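Side-chain contacts in putative peptidyl-prolyl cis-trans isomerase Cbf2 (Campylobacter jejuni, PDB 3RFW), which acts as a SurA-like chaperone and probably catalyses the cis-trans isomerisation of peptide bonds that precede proline: residues A4-G8 and K9-D13; A39-Q42 and Q43-Q47; T188-T191 and T192-T196. All blocks are in the same frame, centred on the assembly; numbering follows the deposited sequence.

Contact 1 of 3, residues A4-G8 and K9-D13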
ATOM      1  N   ALA A   4      37.528  -7.432  18.742  1.00 40.06           N
ATOM      2  CA  ALA A   4      38.408  -7.243  17.598  1.00 39.15           C
ATOM      3  C   ALA A   4      39.342  -6.073  17.852  1.00 39.86           C
ATOM      4  O   ALA A   4      39.053  -5.229  18.690  1.00 40.60           O
ATOM      5  CB  ALA A   4      37.595  -7.015  16.321  1.00 37.07           C
ATOM      6  N   THR A   5      40.441  -6.008  17.096  1.00 40.28           N
ATOM      7  CA  THR A   5      41.317  -4.844  17.103  1.00 40.01           C
ATOM      8  C   THR A   5      41.463  -4.471  15.661  1.00 37.98           C
ATOM      9  O   THR A   5      41.415  -5.328  14.781  1.00 40.96           O
ATOM     10  CB  THR A   5      42.748  -5.146  17.686  1.00 41.47           C
ATOM     11  OG1 THR A   5      43.436  -6.063  16.820  1.00 45.08           O
ATOM     12  CG2 THR A   5      42.666  -5.759  19.089  1.00 42.82           C
ATOM     13  N   VAL A   6      41.607  -3.186  15.410  1.00 37.40           N
ATOM     14  CA  VAL A   6      41.750  -2.662  14.070  1.00 33.35           C
ATOM     15  C   VAL A   6      42.898  -1.698  14.105  1.00 35.59           C
ATOM     16  O   VAL A   6      42.836  -0.698  14.822  1.00 33.82           O
ATOM     17  CB  VAL A   6      40.511  -1.869  13.637  1.00 33.94           C
ATOM     18  CG1 VAL A   6      40.714  -1.332  12.196  1.00 26.56           C
ATOM     19  CG2 VAL A   6      39.261  -2.754  13.676  1.00 35.14           C
ATOM     20  N   ASN A   7      43.950  -2.003  13.340  1.00 37.23           N
ATOM     21  CA  ASN A   7      45.237  -1.315  13.426  1.00 36.54           C
ATOM     22  C   ASN A   7      45.731  -1.130  14.859  1.00 37.58           C
ATOM     23  O   ASN A   7      46.312  -0.110  15.189  1.00 38.97           O
ATOM     24  CB  ASN A   7      45.193   0.020  12.692  1.00 37.91           C
ATOM     25  CG  ASN A   7      44.934  -0.136  11.200  1.00 42.05           C
ATOM     26  OD1 ASN A   7      44.314   0.725  10.554  1.00 44.52           O
ATOM     27  ND2 ASN A   7      45.463  -1.194  10.634  1.00 43.20           N
ATOM     28  N   GLY A   8      45.502  -2.119  15.714  1.00 40.00           N
ATOM     29  CA  GLY A   8      45.888  -2.003  17.130  1.00 40.76           C
ATOM     30  C   GLY A   8      44.792  -1.590  18.114  1.00 43.44           C
ATOM     31  O   GLY A   8      44.877  -1.898  19.308  1.00 44.01           O
ATOM     32  N   LYS A   9      43.749  -0.919  17.619  1.00 43.25           N
ATOM     33  CA  LYS A   9      42.724  -0.375  18.487  1.00 41.77           C
ATOM     34  C   LYS A   9      41.598  -1.373  18.710  1.00 42.46           C
ATOM     35  O   LYS A   9      40.999  -1.904  17.754  1.00 41.25           O
ATOM     36  CB  LYS A   9      42.172   0.932  17.906  1.00 42.48           C
ATOM     37  CG  LYS A   9      40.889   1.399  18.606  1.00 48.85           C
ATOM     38  CD  LYS A   9      40.298   2.695  18.006  1.00 56.42           C
ATOM     39  CE  LYS A   9      39.107   2.399  17.061  1.00 56.60           C
ATOM     40  NZ  LYS A   9      38.156   1.477  17.718  1.00 57.62           N
ATOM     41  N   SER A  10      41.204  -1.478  19.964  1.00 41.61           N
ATOM     42  CA  SER A  10      40.188  -2.390  20.423  1.00 44.10           C
ATOM     43  C   SER A  10      38.775  -1.986  19.992  1.00 43.53           C
ATOM     44  O   SER A  10      38.419  -0.813  19.994  1.00 44.36           O
ATOM     45  CB  SER A  10      40.240  -2.458  21.954  1.00 45.20           C
ATOM     46  OG  SER A  10      41.267  -3.348  22.353  1.00 54.66           O
ATOM     47  N   ILE A  11      37.990  -2.980  19.589  1.00 43.33           N
ATOM     48  CA  ILE A  11      36.575  -2.809  19.352  1.00 40.85           C
ATOM     49  C   ILE A  11      35.891  -3.637  20.442  1.00 41.29           C
ATOM     50  O   ILE A  11      36.121  -4.843  20.544  1.00 40.50           O
ATOM     51  CB  ILE A  11      36.183  -3.348  17.934  1.00 42.37           C
ATOM     52  CG1 ILE A  11      37.027  -2.689  16.829  1.00 42.46           C
ATOM     53  CG2 ILE A  11      34.681  -3.246  17.657  1.00 32.67           C
ATOM     54  CD1 ILE A  11      36.648  -1.238  16.484  1.00 39.43           C
ATOM     55  N   SER A  12      35.081  -2.978  21.273  1.00 39.85           N
ATOM     56  CA  SER A  12      34.272  -3.676  22.278  1.00 40.28           C
ATOM     57  C   SER A  12      33.011  -4.301  21.698  1.00 39.75           C
ATOM     58  O   SER A  12      32.509  -3.854  20.667  1.00 37.03           O
ATOM     59  CB  SER A  12      33.868  -2.722  23.404  1.00 41.46           C
ATOM     60  OG  SER A  12      33.199  -1.571  22.907  1.00 40.33           O
ATOM     61  N   ASP A  13      32.455  -5.266  22.425  1.00 38.77           N
ATOM     62  CA  ASP A  13      31.123  -5.765  22.151  1.00 40.22           C
ATOM     63  C   ASP A  13      30.049  -4.721  22.443  1.00 39.54           C
ATOM     64  O   ASP A  13      29.053  -4.620  21.715  1.00 42.36           O
ATOM     65  CB  ASP A  13      30.850  -7.055  22.930  1.00 42.11           C
ATOM     66  CG  ASP A  13      30.993  -6.876  24.436  1.00 44.60           C
ATOM     67  OD1 ASP A  13      31.335  -5.768  24.913  1.00 46.28           O
ATOM     68  OD2 ASP A  13      30.768  -7.865  25.145  1.00 51.01           O
TER
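I11 N binds A4 O at 2.6 Å, with an angle of 161° at the hydrogen, and the return bond from A4 N to I11 O is weak at 3.5 Å. One hydrogen-bonded pair further on, V6 N reaches K9 O at 2.7 Å and K9 N answers V6 O at 3.0 Å, closing the two-residue link of the hairpin. Between these rungs lies the non-hydrogen-bonded pair T5 and S10, where T5 CA approaches K9 O to 3.0 Å as a CA-H...O contact.

The chain reverses through a type I' turn from V6 to K9. N7 adopts left-handed backbone angles, which asparagine tolerates well, and G8 has a phi of 98°, at which a side chain would press on the preceding carbonyl. K9 folds back in its outer part, so that NZ makes a weak bond of 3.2 Å to S10 O.

A4, V6, K9 and I11 start their side chains on one face, T5 and S10 on the other. I11 keeps CG1 beside its own backbone N (chi1 -55°), and from there CG1 meets V6 CG2 at 3.9 Å, the two branched chains crossing at a slant. A4 CB lies beside I11 CB at 4.2 Å; the small alanine suits a place where I45 of helix 34-56 packs close, also meeting V6. The residues after the strand start a helix: the S12 side chain caps a backbone N there, and E15 in return accepts the backbone N of S12, as in a capping box.

A4, T5 and V6 also pair with an antiparallel strand of the second subunit. This is a two-residue, type I' beta hairpin, with a small apolar face laid on a helix and an outer edge extended across the dimer interface.

Contact 2 of 3, residues A39-Q42 and Q43-Q47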
ATOM      1  N   ALA A  39      29.422 -11.509  11.624  1.00 40.42           N
ATOM      2  CA  ALA A  39      29.027 -10.677  10.507  1.00 41.30           C
ATOM      3  C   ALA A  39      28.756  -9.224  10.939  1.00 41.27           C
ATOM      4  O   ALA A  39      29.029  -8.277  10.193  1.00 41.21           O
ATOM      5  CB  ALA A  39      27.821 -11.253   9.847  1.00 42.68           C
ATOM      6  N   LEU A  40      28.251  -9.053  12.154  1.00 38.46           N
ATOM      7  CA  LEU A  40      27.880  -7.723  12.631  1.00 37.65           C
ATOM      8  C   LEU A  40      29.142  -6.996  13.032  1.00 35.16           C
ATOM      9  O   LEU A  40      29.303  -5.831  12.706  1.00 33.25           O
ATOM     10  CB  LEU A  40      26.900  -7.794  13.813  1.00 35.26           C
ATOM     11  CG  LEU A  40      25.494  -8.287  13.421  1.00 37.77           C
ATOM     12  CD1 LEU A  40      24.636  -8.327  14.652  1.00 33.91           C
ATOM     13  CD2 LEU A  40      24.828  -7.396  12.374  1.00 33.46           C
ATOM     14  N   ILE A  41      30.075  -7.718  13.639  1.00 33.98           N
ATOM     15  CA  ILE A  41      31.392  -7.156  13.913  1.00 35.17           C
ATOM     16  C   ILE A  41      32.130  -6.669  12.653  1.00 37.01           C
ATOM     17  O   ILE A  41      32.622  -5.539  12.626  1.00 39.38           O
ATOM     18  CB  ILE A  41      32.257  -8.090  14.748  1.00 34.41           C
ATOM     19  CG1 ILE A  41      31.532  -8.451  16.047  1.00 32.69           C
ATOM     20  CG2 ILE A  41      33.587  -7.391  15.080  1.00 38.67           C
ATOM     21  CD1 ILE A  41      32.211  -9.550  16.849  1.00 36.76           C
ATOM     22  N   GLN A  42      32.099  -7.466  11.586  1.00 38.59           N
ATOM     23  CA  GLN A  42      32.688  -7.079  10.288  1.00 41.55           C
ATOM     24  C   GLN A  42      32.043  -5.815   9.760  1.00 38.42           C
ATOM     25  O   GLN A  42      32.717  -4.921   9.291  1.00 37.61           O
ATOM     26  CB  GLN A  42      32.457  -8.163   9.213  1.00 40.67           C
ATOM     27  CG  GLN A  42      33.339  -9.398   9.318  1.00 52.26           C
ATOM     28  CD  GLN A  42      33.301 -10.233   8.033  1.00 67.24           C
ATOM     29  OE1 GLN A  42      33.100 -11.453   8.070  1.00 66.81           O
ATOM     30  NE2 GLN A  42      33.425  -9.556   6.885  1.00 62.32           N
ATOM     31  N   GLN A  43      30.723  -5.849   9.665  1.00 38.11           N
ATOM     32  CA  GLN A  43      29.972  -4.692   9.224  1.00 37.11           C
ATOM     33  C   GLN A  43      30.339  -3.412  10.021  1.00 36.10           C
ATOM     34  O   GLN A  43      30.597  -2.353   9.438  1.00 34.04           O
ATOM     35  CB  GLN A  43      28.489  -4.996   9.329  1.00 35.10           C
ATOM     36  CG  GLN A  43      27.627  -3.922   8.711  1.00 48.25           C
ATOM     37  CD  GLN A  43      26.206  -4.401   8.422  1.00 59.57           C
ATOM     38  OE1 GLN A  43      25.898  -5.612   8.492  1.00 62.26           O
ATOM     39  NE2 GLN A  43      25.334  -3.456   8.080  1.00 53.49           N
ATOM     40  N   TYR A  44      30.491  -3.556  11.333  1.00 31.94           N
ATOM     41  CA  TYR A  44      30.769  -2.419  12.211  1.00 31.33           C
ATOM     42  C   TYR A  44      32.176  -1.884  11.994  1.00 30.58           C
ATOM     43  O   TYR A  44      32.381  -0.659  11.862  1.00 32.32           O
ATOM     44  CB  TYR A  44      30.568  -2.807  13.689  1.00 29.79           C
ATOM     45  CG  TYR A  44      30.923  -1.678  14.654  1.00 32.57           C
ATOM     46  CD1 TYR A  44      32.222  -1.537  15.143  1.00 30.44           C
ATOM     47  CD2 TYR A  44      30.000  -0.671  14.946  1.00 32.54           C
ATOM     48  CE1 TYR A  44      32.606  -0.428  15.888  1.00 32.58           C
ATOM     49  CE2 TYR A  44      30.361   0.429  15.747  1.00 37.71           C
ATOM     50  CZ  TYR A  44      31.654   0.538  16.225  1.00 37.56           C
ATOM     51  OH  TYR A  44      31.999   1.601  17.045  1.00 37.54           O
ATOM     52  N   ILE A  45      33.122  -2.808  11.805  1.00 30.31           N
ATOM     53  CA  ILE A  45      34.521  -2.450  11.474  1.00 28.74           C
ATOM     54  C   ILE A  45      34.596  -1.710  10.136  1.00 26.93           C
ATOM     55  O   ILE A  45      35.315  -0.723   9.961  1.00 27.81           O
ATOM     56  CB  ILE A  45      35.408  -3.759  11.453  1.00 29.71           C
ATOM     57  CG1 ILE A  45      35.613  -4.247  12.902  1.00 31.60           C
ATOM     58  CG2 ILE A  45      36.724  -3.483  10.747  1.00 27.36           C
ATOM     59  CD1 ILE A  45      36.101  -5.679  13.053  1.00 40.40           C
ATOM     60  N   MET A  46      33.788  -2.147   9.191  1.00 28.12           N
ATOM     61  CA  MET A  46      33.736  -1.492   7.882  1.00 30.31           C
ATOM     62  C   MET A  46      33.193  -0.069   8.017  1.00 30.74           C
ATOM     63  O   MET A  46      33.768   0.885   7.455  1.00 32.08           O
ATOM     64  CB  MET A  46      32.891  -2.327   6.903  1.00 31.42           C
ATOM     65  CG  MET A  46      32.470  -1.592   5.615  1.00 43.84           C
ATOM     66  SD  MET A  46      33.909  -1.514   4.535  1.00 64.14           S
ATOM     67  CE  MET A  46      34.008  -3.274   4.151  1.00 63.43           C
ATOM     68  N   GLN A  47      32.097   0.078   8.761  1.00 29.67           N
ATOM     69  CA  GLN A  47      31.577   1.411   9.168  1.00 32.21           C
ATOM     70  C   GLN A  47      32.666   2.237   9.865  1.00 28.45           C
ATOM     71  O   GLN A  47      32.944   3.332   9.478  1.00 30.57           O
ATOM     72  CB  GLN A  47      30.323   1.242  10.075  1.00 31.15           C
ATOM     73  CG  GLN A  47      29.681   2.551  10.625  1.00 35.50           C
ATOM     74  CD  GLN A  47      30.210   2.977  12.017  1.00 40.07           C
ATOM     75  OE1 GLN A  47      30.962   2.250  12.691  1.00 40.25           O
ATOM     76  NE2 GLN A  47      29.781   4.143  12.463  1.00 40.78           N
TER
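Helix 34-56 pairs I45 N with I41 O at 2.9 Å, a bond pointing nearly along the C=O axis. Its neighbours repeat the i to i+4 pattern: Q43 N takes A39 O at 3.0 Å, Y44 N takes L40 O at 2.9 Å, and M46 N takes Q42 O at 3.0 Å. Each of these four amides and carbonyls thus has a partner one turn away, so the apolar side chains can be buried without stranding backbone polar groups.

I41 O is also shielded by carbon, since I45 CG1 lies beside it at 3.3 Å. With CG2 anti to the backbone N, I41 directs that methyl along the helix to I45 CD1, 3.7 Å away, the branches meeting at an angle. The hydroxyl of the buried Y44 is satisfied by E15 of helix 13-24, while its ring meets F19 edge-to-face. Q42 and Q43 are largely exposed and extended, yet touch Y251 of the second subunit and F20 respectively, which suits glutamine's mixed character.

I41 and I45 also touch Y251 of the second subunit, and L40 packs on F20. The result is an amphipathic alpha helix whose apolar face is shared by hairpin, neighbouring helix and partner chain.

Contact 3 of 3, residues T188-T191 and T192-T196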
ATOM      1  N   THR A 188     -36.966 -16.254   2.584  1.00 52.92           N
ATOM      2  CA  THR A 188     -38.257 -15.885   1.992  1.00 52.97           C
ATOM      3  C   THR A 188     -38.107 -14.777   0.970  1.00 53.63           C
ATOM      4  O   THR A 188     -37.142 -13.998   1.010  1.00 52.20           O
ATOM      5  CB  THR A 188     -39.296 -15.403   3.042  1.00 53.12           C
ATOM      6  OG1 THR A 188     -38.900 -14.136   3.592  1.00 54.18           O
ATOM      7  CG2 THR A 188     -39.487 -16.435   4.169  1.00 56.75           C
ATOM      8  N   ILE A 189     -39.125 -14.657   0.123  1.00 52.80           N
ATOM      9  CA  ILE A 189     -39.163 -13.616  -0.897  1.00 54.92           C
ATOM     10  C   ILE A 189     -40.166 -12.539  -0.526  1.00 54.34           C
ATOM     11  O   ILE A 189     -41.098 -12.781   0.228  1.00 53.94           O
ATOM     12  CB  ILE A 189     -39.518 -14.176  -2.306  1.00 54.26           C
ATOM     13  CG1 ILE A 189     -40.836 -14.973  -2.260  1.00 56.25           C
ATOM     14  CG2 ILE A 189     -38.363 -15.024  -2.848  1.00 51.44           C
ATOM     15  CD1 ILE A 189     -41.812 -14.637  -3.400  1.00 58.53           C
ATOM     16  N   THR A 190     -39.934 -11.343  -1.040  1.00 55.63           N
ATOM     17  CA  THR A 190     -40.956 -10.333  -1.121  1.00 58.32           C
ATOM     18  C   THR A 190     -42.134 -10.870  -1.955  1.00 60.50           C
ATOM     19  O   THR A 190     -41.973 -11.278  -3.120  1.00 58.74           O
ATOM     20  CB  THR A 190     -40.390  -9.037  -1.732  1.00 58.50           C
ATOM     21  OG1 THR A 190     -41.417  -8.044  -1.763  1.00 66.30           O
ATOM     22  CG2 THR A 190     -39.917  -9.277  -3.149  1.00 51.61           C
ATOM     23  N   THR A 191     -43.277 -11.006  -1.292  1.00 61.52           N
ATOM     24  CA  THR A 191     -44.517 -11.432  -1.939  1.00 63.65           C
ATOM     25  C   THR A 191     -45.231 -10.242  -2.578  1.00 64.28           C
ATOM     26  O   THR A 191     -46.235 -10.412  -3.267  1.00 66.15           O
ATOM     27  CB  THR A 191     -45.464 -12.129  -0.927  1.00 63.39           C
ATOM     28  OG1 THR A 191     -45.058 -13.494  -0.750  1.00 63.87           O
ATOM     29  CG2 THR A 191     -46.905 -12.099  -1.421  1.00 67.81           C
ATOM     30  N   THR A 192     -44.730  -9.036  -2.336  1.00 64.75           N
ATOM     31  CA  THR A 192     -45.153  -7.884  -3.127  1.00 65.66           C
ATOM     32  C   THR A 192     -43.963  -7.189  -3.753  1.00 65.95           C
ATOM     33  O   THR A 192     -42.939  -6.982  -3.089  1.00 66.78           O
ATOM     34  CB  THR A 192     -45.989  -6.880  -2.306  1.00 65.46           C
ATOM     35  OG1 THR A 192     -47.356  -7.295  -2.326  1.00 66.18           O
ATOM     36  CG2 THR A 192     -45.910  -5.474  -2.894  1.00 66.89           C
ATOM     37  N   PRO A 193     -44.078  -6.866  -5.055  1.00 66.18           N
ATOM     38  CA  PRO A 193     -43.096  -6.057  -5.770  1.00 65.09           C
ATOM     39  C   PRO A 193     -42.647  -4.833  -4.972  1.00 64.22           C
ATOM     40  O   PRO A 193     -43.465  -4.200  -4.303  1.00 64.23           O
ATOM     41  CB  PRO A 193     -43.853  -5.648  -7.031  1.00 66.10           C
ATOM     42  CG  PRO A 193     -44.726  -6.831  -7.319  1.00 64.22           C
ATOM     43  CD  PRO A 193     -45.101  -7.415  -5.968  1.00 66.13           C
ATOM     44  N   VAL A 194     -41.340  -4.571  -4.977  1.00 62.51           N
ATOM     45  CA  VAL A 194     -40.768  -3.380  -4.344  1.00 62.11           C
ATOM     46  C   VAL A 194     -40.436  -2.353  -5.415  1.00 62.55           C
ATOM     47  O   VAL A 194     -39.711  -2.658  -6.358  1.00 61.60           O
ATOM     48  CB  VAL A 194     -39.452  -3.721  -3.596  1.00 62.26           C
ATOM     49  CG1 VAL A 194     -38.877  -2.490  -2.898  1.00 58.96           C
ATOM     50  CG2 VAL A 194     -39.660  -4.888  -2.611  1.00 63.03           C
ATOM     51  N   LYS A 195     -40.910  -1.127  -5.235  1.00 63.56           N
ATOM     52  CA  LYS A 195     -40.751  -0.089  -6.247  1.00 65.86           C
ATOM     53  C   LYS A 195     -39.593   0.852  -5.937  1.00 66.64           C
ATOM     54  O   LYS A 195     -39.548   1.460  -4.868  1.00 67.20           O
ATOM     55  CB  LYS A 195     -42.046   0.721  -6.400  1.00 67.31           C
ATOM     56  N   THR A 196     -38.681   1.011  -6.894  1.00 67.40           N
ATOM     57  CA  THR A 196     -37.627   2.031  -6.789  1.00 67.90           C
ATOM     58  C   THR A 196     -37.496   2.869  -8.072  1.00 68.13           C
ATOM     59  O   THR A 196     -38.256   2.693  -9.025  1.00 66.76           O
ATOM     60  CB  THR A 196     -36.239   1.399  -6.490  1.00 68.03           C
ATOM     61  OG1 THR A 196     -35.788   0.667  -7.639  1.00 66.43           O
ATOM     62  CG2 THR A 196     -36.300   0.474  -5.282  1.00 67.86           C
TER
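T192 touches T191 where the strand bends outward: T192 OG1 gives a weak hydrogen bond of 3.4 Å to T191 O, a modest link between neighbouring hydroxyl and carbonyl on the exposed crest. The carbonyl of T192 turns toward the T190 side chain, its O modelled 3.5 Å from T190 CB; the T190 hydroxyl is placed implausibly close to that O, so this whole local approach is doubtful in detail.

P193 follows through a trans peptide. Its CD stays 4.2 Å from T191 O, and its ring packs on A126, K127 and I130 of helix 123-133. A proline suits the spot, because its ring restricts phi where the chain must turn back toward the sheet and presents a compact apolar surface to that helix.

V194 resumes the strand. It sets CG1 anti to the backbone N (chi1 -178°), which leaves CG2 beside that N and facing the other limb of the bend, 4.3 Å from T190 CB. Two beta-branched residues thus meet across the base of the excursion, and both suit extended chain. T190 and V194 are bonded through their backbones to I203 and H201 of strand 199-213, so the four-residue step on this side is matched by two residues on the other.

K195, modelled only to CB, touches Y200 of strand 199-213. T196 closes the segment with OG1 bonded to H201 NE2 and to F198 N, where a small hydroxyl can serve two partners at the hairpin end.

Such threonine-histidine bonding is consistent with the polar network of a parvulin active site. The segments as a whole form an edge strand, interrupted by a short outward loop, of the antiparallel sheet in the PpiC-type domain.

Overall arrangement
Contacts 1 and 2 form one unit, with centres 11 Å apart: helix 34-56 covers the apolar face of the hairpin, A4 CB meeting I45 CD1 at 3.8 Å and I11 CG2 meeting Y44 CD1 at 3.9 Å. Both reach the second subunit. Contact 3 sits about 74 Å from contact 2 between centres, in the isomerase domain, and no other chain of the assembly touches its segments. Each mixes buried and exposed residues. The helix turn of contact 2 satisfies its own backbone, while the contact 1 hairpin pairs internally along one edge and with the second subunit along the other. The loop of contact 3 is backbone-bonded to strand 199-213, with helices 123-133 and 138-152 adding apolar contacts.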